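Local coordinates for protein myroilysin (Myroides profundi, PDB 5CZW) that is probably a zinc-dependent metalloendopeptidase of the astacin family, held latent by a propeptide cysteine bound to the metal, at residues R6-F17 against K162-Y173. The protein carries 1 engineered substitution. Sequence-based numbering, arbitrary orientation.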
loop_
_atom_site.group_PDB
_atom_site.type_symbol
_atom_site.label_atom_id
_atom_site.label_comp_id
_atom_site.label_asym_id
_atom_site.label_seq_id
_atom_site.Cartn_x
_atom_site.Cartn_y
_atom_site.Cartn_z
ATOM N N ARG A 6 -19.367 1.475 2.441
ATOM C CA ARG A 6 -20.123 1.666 1.204
ATOM C C ARG A 6 -19.528 0.798 0.113
ATOM O O ARG A 6 -18.297 0.578 0.023
ATOM C CB ARG A 6 -20.107 3.128 0.762
ATOM C CG ARG A 6 -18.703 3.677 0.620
ATOM C CD ARG A 6 -18.460 4.451 -0.648
ATOM N NE ARG A 6 -18.062 3.663 -1.813
ATOM C CZ ARG A 6 -16.847 3.152 -2.069
ATOM N NH1 ARG A 6 -15.802 3.213 -1.213
ATOM N NH2 ARG A 6 -16.696 2.545 -3.231
ATOM N N ALA A 7 -20.403 0.325 -0.776
ATOM C CA ALA A 7 -19.975 -0.621 -1.790
ATOM C C ALA A 7 -19.015 -0.059 -2.863
ATOM O O ALA A 7 -19.142 1.076 -3.303
ATOM C CB ALA A 7 -21.224 -1.271 -2.452
ATOM N N VAL A 8 -18.032 -0.838 -3.268
ATOM C CA VAL A 8 -17.200 -0.478 -4.411
ATOM C C VAL A 8 -17.984 -0.829 -5.677
ATOM O O VAL A 8 -18.541 -1.923 -5.757
ATOM C CB VAL A 8 -15.823 -1.170 -4.386
ATOM C CG1 VAL A 8 -15.066 -1.037 -5.698
ATOM C CG2 VAL A 8 -14.977 -0.549 -3.288
ATOM N N PRO A 9 -18.065 0.114 -6.633
ATOM C CA PRO A 9 -18.634 -0.233 -7.925
ATOM C C PRO A 9 -17.659 -1.113 -8.703
ATOM O O PRO A 9 -16.656 -0.630 -9.243
ATOM C CB PRO A 9 -18.889 1.135 -8.602
ATOM C CG PRO A 9 -18.134 2.148 -7.823
ATOM C CD PRO A 9 -17.701 1.545 -6.522
ATOM N N LYS A 10 -17.934 -2.402 -8.758
ATOM C CA LYS A 10 -17.009 -3.321 -9.418
ATOM C C LYS A 10 -16.862 -3.148 -10.938
ATOM O O LYS A 10 -15.925 -3.695 -11.552
ATOM C CB LYS A 10 -17.328 -4.755 -9.042
ATOM C CG LYS A 10 -16.917 -4.977 -7.598
ATOM C CD LYS A 10 -17.285 -6.330 -7.048
ATOM C CE LYS A 10 -17.073 -6.325 -5.549
ATOM N NZ LYS A 10 -18.006 -7.288 -4.910
ATOM N N ALA A 11 -17.741 -2.349 -11.532
ATOM C CA ALA A 11 -17.531 -1.883 -12.898
ATOM C C ALA A 11 -16.413 -0.835 -13.033
ATOM O O ALA A 11 -15.883 -0.639 -14.127
ATOM C CB ALA A 11 -18.837 -1.325 -13.474
ATOM N N ASP A 12 -16.059 -0.124 -11.960
ATOM C CA ASP A 12 -15.021 0.892 -12.088
ATOM C C ASP A 12 -13.678 0.238 -11.915
ATOM O O ASP A 12 -12.685 0.908 -12.158
ATOM C CB ASP A 12 -15.163 2.016 -11.071
ATOM C CG ASP A 12 -16.374 2.823 -11.290
ATOM O OD1 ASP A 12 -17.014 2.574 -12.326
ATOM O OD2 ASP A 12 -16.704 3.668 -10.437
ATOM N N ILE A 13 -13.639 -1.046 -11.554
ATOM C CA ILE A 13 -12.373 -1.811 -11.459
ATOM C C ILE A 13 -11.940 -2.313 -12.821
ATOM O O ILE A 13 -12.575 -3.190 -13.409
ATOM C CB ILE A 13 -12.496 -3.033 -10.558
ATOM C CG1 ILE A 13 -12.838 -2.632 -9.112
ATOM C CG2 ILE A 13 -11.191 -3.807 -10.570
ATOM C CD1 ILE A 13 -13.417 -3.768 -8.279
ATOM N N VAL A 14 -10.797 -1.804 -13.279
ATOM C CA VAL A 14 -10.360 -2.009 -14.662
ATOM C C VAL A 14 -9.933 -3.459 -14.904
ATOM O O VAL A 14 -9.095 -4.006 -14.192
ATOM C CB VAL A 14 -9.182 -1.081 -14.978
ATOM C CG1 VAL A 14 -8.786 -1.234 -16.429
ATOM C CG2 VAL A 14 -9.510 0.378 -14.687
ATOM N N SER A 15 -10.481 -4.101 -15.940
ATOM C CA SER A 15 -10.161 -5.513 -16.196
ATOM C C SER A 15 -8.925 -5.655 -17.058
ATOM O O SER A 15 -8.468 -4.692 -17.650
ATOM C CB SER A 15 -11.309 -6.198 -16.903
ATOM O OG SER A 15 -11.456 -5.581 -18.153
ATOM N N GLY A 16 -8.388 -6.862 -17.090
ATOM C CA GLY A 16 -7.312 -7.219 -18.029
ATOM C C GLY A 16 -5.900 -6.907 -17.583
ATOM O O GLY A 16 -4.968 -6.812 -18.393
ATOM N N PHE A 17 -5.734 -6.751 -16.287
ATOM C CA PHE A 17 -4.402 -6.516 -15.756
ATOM C C PHE A 17 -4.170 -7.646 -14.771
ATOM O O PHE A 17 -3.858 -7.429 -13.603
ATOM C CB PHE A 17 -4.329 -5.126 -15.133
ATOM C CG PHE A 17 -4.259 -4.011 -16.139
ATOM C CD1 PHE A 17 -5.429 -3.458 -16.678
ATOM C CD2 PHE A 17 -3.050 -3.528 -16.570
ATOM C CE1 PHE A 17 -5.377 -2.417 -17.592
ATOM C CE2 PHE A 17 -2.990 -2.474 -17.462
ATOM C CZ PHE A 17 -4.158 -1.934 -17.985
ATOM N N LYS A 162 -1.306 1.882 -21.416
ATOM C CA LYS A 162 -1.733 0.972 -20.386
ATOM C C LYS A 162 -1.797 1.652 -19.040
ATOM O O LYS A 162 -2.626 1.352 -18.248
ATOM C CB LYS A 162 -0.871 -0.268 -20.295
ATOM C CG LYS A 162 -1.122 -1.315 -21.350
ATOM C CD LYS A 162 -1.740 -2.628 -20.838
ATOM C CE LYS A 162 -0.698 -3.701 -20.574
ATOM N NZ LYS A 162 -0.935 -4.942 -19.763
ATOM N N VAL A 163 -0.889 2.565 -18.812
ATOM C CA VAL A 163 -0.833 3.210 -17.526
ATOM C C VAL A 163 -2.092 4.061 -17.408
ATOM O O VAL A 163 -2.803 4.060 -16.387
ATOM C CB VAL A 163 0.464 4.006 -17.358
ATOM C CG1 VAL A 163 0.377 4.905 -16.156
ATOM C CG2 VAL A 163 1.649 3.043 -17.293
ATOM N N TYR A 164 -2.434 4.754 -18.495
ATOM C CA TYR A 164 -3.624 5.607 -18.411
ATOM C C TYR A 164 -4.868 4.820 -18.060
ATOM O O TYR A 164 -5.694 5.255 -17.235
ATOM C CB TYR A 164 -3.804 6.363 -19.715
ATOM C CG TYR A 164 -2.752 7.427 -19.946
ATOM C CD1 TYR A 164 -2.406 8.317 -18.941
ATOM C CD2 TYR A 164 -2.141 7.572 -21.189
ATOM C CE1 TYR A 164 -1.448 9.289 -19.140
ATOM C CE2 TYR A 164 -1.165 8.505 -21.402
ATOM C CZ TYR A 164 -0.809 9.377 -20.387
ATOM O OH TYR A 164 0.133 10.380 -20.609
ATOM N N ALA A 165 -4.980 3.636 -18.668
ATOM C CA ALA A 165 -6.134 2.749 -18.514
ATOM C C ALA A 165 -6.268 2.178 -17.092
ATOM O O ALA A 165 -7.334 2.087 -16.543
ATOM C CB ALA A 165 -6.021 1.579 -19.465
ATOM N N TYR A 166 -5.139 1.792 -16.538
ATOM C CA TYR A 166 -5.099 1.244 -15.172
ATOM C C TYR A 166 -5.496 2.208 -14.069
ATOM O O TYR A 166 -6.163 1.781 -13.102
ATOM C CB TYR A 166 -3.649 0.792 -14.850
ATOM C CG TYR A 166 -3.583 -0.044 -13.594
ATOM C CD1 TYR A 166 -4.176 -1.319 -13.517
ATOM C CD2 TYR A 166 -2.968 0.467 -12.449
ATOM C CE1 TYR A 166 -4.092 -2.082 -12.318
ATOM C CE2 TYR A 166 -2.921 -0.276 -11.292
ATOM C CZ TYR A 166 -3.464 -1.545 -11.232
ATOM O OH TYR A 166 -3.396 -2.212 -10.014
ATOM N N TYR A 167 -5.005 3.461 -14.117
ATOM C CA TYR A 167 -5.178 4.432 -13.034
ATOM C C TYR A 167 -6.456 5.279 -13.184
ATOM O O TYR A 167 -6.840 5.992 -12.234
ATOM C CB TYR A 167 -3.984 5.338 -12.835
ATOM C CG TYR A 167 -2.733 4.642 -12.315
ATOM C CD1 TYR A 167 -1.823 4.051 -13.173
ATOM C CD2 TYR A 167 -2.548 4.516 -10.968
ATOM C CE1 TYR A 167 -0.704 3.412 -12.728
ATOM C CE2 TYR A 167 -1.412 3.841 -10.508
ATOM C CZ TYR A 167 -0.528 3.298 -11.324
ATOM O OH TYR A 167 0.622 2.759 -10.819
ATOM N N ALA A 168 -7.155 5.070 -14.318
ATOM C CA ALA A 168 -8.401 5.762 -14.606
ATOM C C ALA A 168 -9.557 5.364 -13.700
ATOM O O ALA A 168 -10.498 6.148 -13.569
ATOM C CB ALA A 168 -8.798 5.551 -16.072
ATOM N N GLY A 169 -9.528 4.157 -13.146
ATOM C CA GLY A 169 -10.654 3.657 -12.361
ATOM C C GLY A 169 -10.443 3.687 -10.840
ATOM O O GLY A 169 -9.736 4.538 -10.320
ATOM N N TYR A 170 -11.145 2.782 -10.157
ATOM C CA TYR A 170 -11.239 2.794 -8.722
ATOM C C TYR A 170 -9.840 2.440 -8.172
ATOM O O TYR A 170 -9.241 1.539 -8.688
ATOM C CB TYR A 170 -12.281 1.800 -8.217
ATOM C CG TYR A 170 -12.468 1.859 -6.716
ATOM C CD1 TYR A 170 -13.328 2.801 -6.162
ATOM C CD2 TYR A 170 -11.838 0.974 -5.879
ATOM C CE1 TYR A 170 -13.515 2.905 -4.789
ATOM C CE2 TYR A 170 -12.008 1.087 -4.468
ATOM C CZ TYR A 170 -12.835 2.082 -3.957
ATOM O OH TYR A 170 -13.078 2.231 -2.609
ATOM N N PRO A 171 -9.352 3.098 -7.128
ATOM C CA PRO A 171 -9.936 4.244 -6.378
ATOM C C PRO A 171 -9.541 5.637 -6.843
ATOM O O PRO A 171 -10.109 6.614 -6.371
ATOM C CB PRO A 171 -9.289 4.080 -4.994
ATOM C CG PRO A 171 -7.948 3.477 -5.351
ATOM C CD PRO A 171 -8.214 2.475 -6.405
ATOM N N ASN A 172 -8.498 5.749 -7.682
ATOM C CA ASN A 172 -7.953 7.036 -8.066
ATOM C C ASN A 172 -8.875 7.858 -8.983
ATOM O O ASN A 172 -8.993 9.041 -8.753
ATOM C CB ASN A 172 -6.602 6.896 -8.798
ATOM C CG ASN A 172 -5.464 6.304 -7.922
ATOM O OD1 ASN A 172 -4.810 5.421 -8.358
ATOM N ND2 ASN A 172 -5.188 6.872 -6.760
ATOM N N TYR A 173 -9.473 7.239 -9.989
ATOM C CA TYR A 173 -10.204 7.983 -11.011
ATOM C C TYR A 173 -9.310 9.131 -11.623
ATOM O O TYR A 173 -9.674 10.339 -11.692
ATOM C CB TYR A 173 -11.504 8.482 -10.378
ATOM C CG TYR A 173 -12.457 7.405 -9.928
ATOM C CD1 TYR A 173 -13.157 6.645 -10.849
ATOM C CD2 TYR A 173 -12.657 7.117 -8.582
ATOM C CE1 TYR A 173 -14.036 5.645 -10.453
ATOM C CE2 TYR A 173 -13.540 6.150 -8.178
ATOM C CZ TYR A 173 -14.227 5.401 -9.107
ATOM O OH TYR A 173 -15.116 4.421 -8.686
HETATM O O HOH W 1 -9.341 -0.023 -11.156
#
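The Tyr-170 ring lies between Val-8, whose CG1 sits over the centre of one face 3.9 Å from the centroid in a CH-pi contact, and Pro-171 CB over the opposite face, while the hydroxyl of Tyr-173 meets its edge. The contact lays propeptide segment 6-17 of this M12A (astacin-family) enzyme, upstream of its cysteine-switch residue Cys-23, against helix 160-167 and the loop after it. With CG anti to the backbone N (chi1 -176°), Tyr-170 sends its ring toward Val-8 and Arg-6. Its OH receives Arg-6 NH1 at 3.2 Å, in the guanidinium plane, and also bonds Glu-115, which gives the arginine a weak, long ion pair. With an alanine in its place, Val-8 would probably lose its aromatic platform, Glu-115 its hydroxyl partner and the guanidinium that in-plane acceptor.

At the other end Tyr-166 turns its edge to the face of Phe-17, the planes 60° apart and Tyr-166 CD1 3.8 Å from Phe-17 CG, while Ala-165 CB lies at the Phe-17 edge. Lys-162 runs past Phe-17 in the opposite direction. Tyr-166 also forms a cation-pi contact with Lys-24, next to the zinc ligand Cys-23.

Between these ends, Tyr-170 N bonds Asp-12 O, and a water links Val-14 N to Tyr-170 O. At Gly-169 a CB would clash with Asp-12 O. With the Asp-12 carboxylate nearly perpendicular to the Tyr-173 ring, Tyr-173 OH donates to Asp-12 OD2 at a very short 2.5 Å.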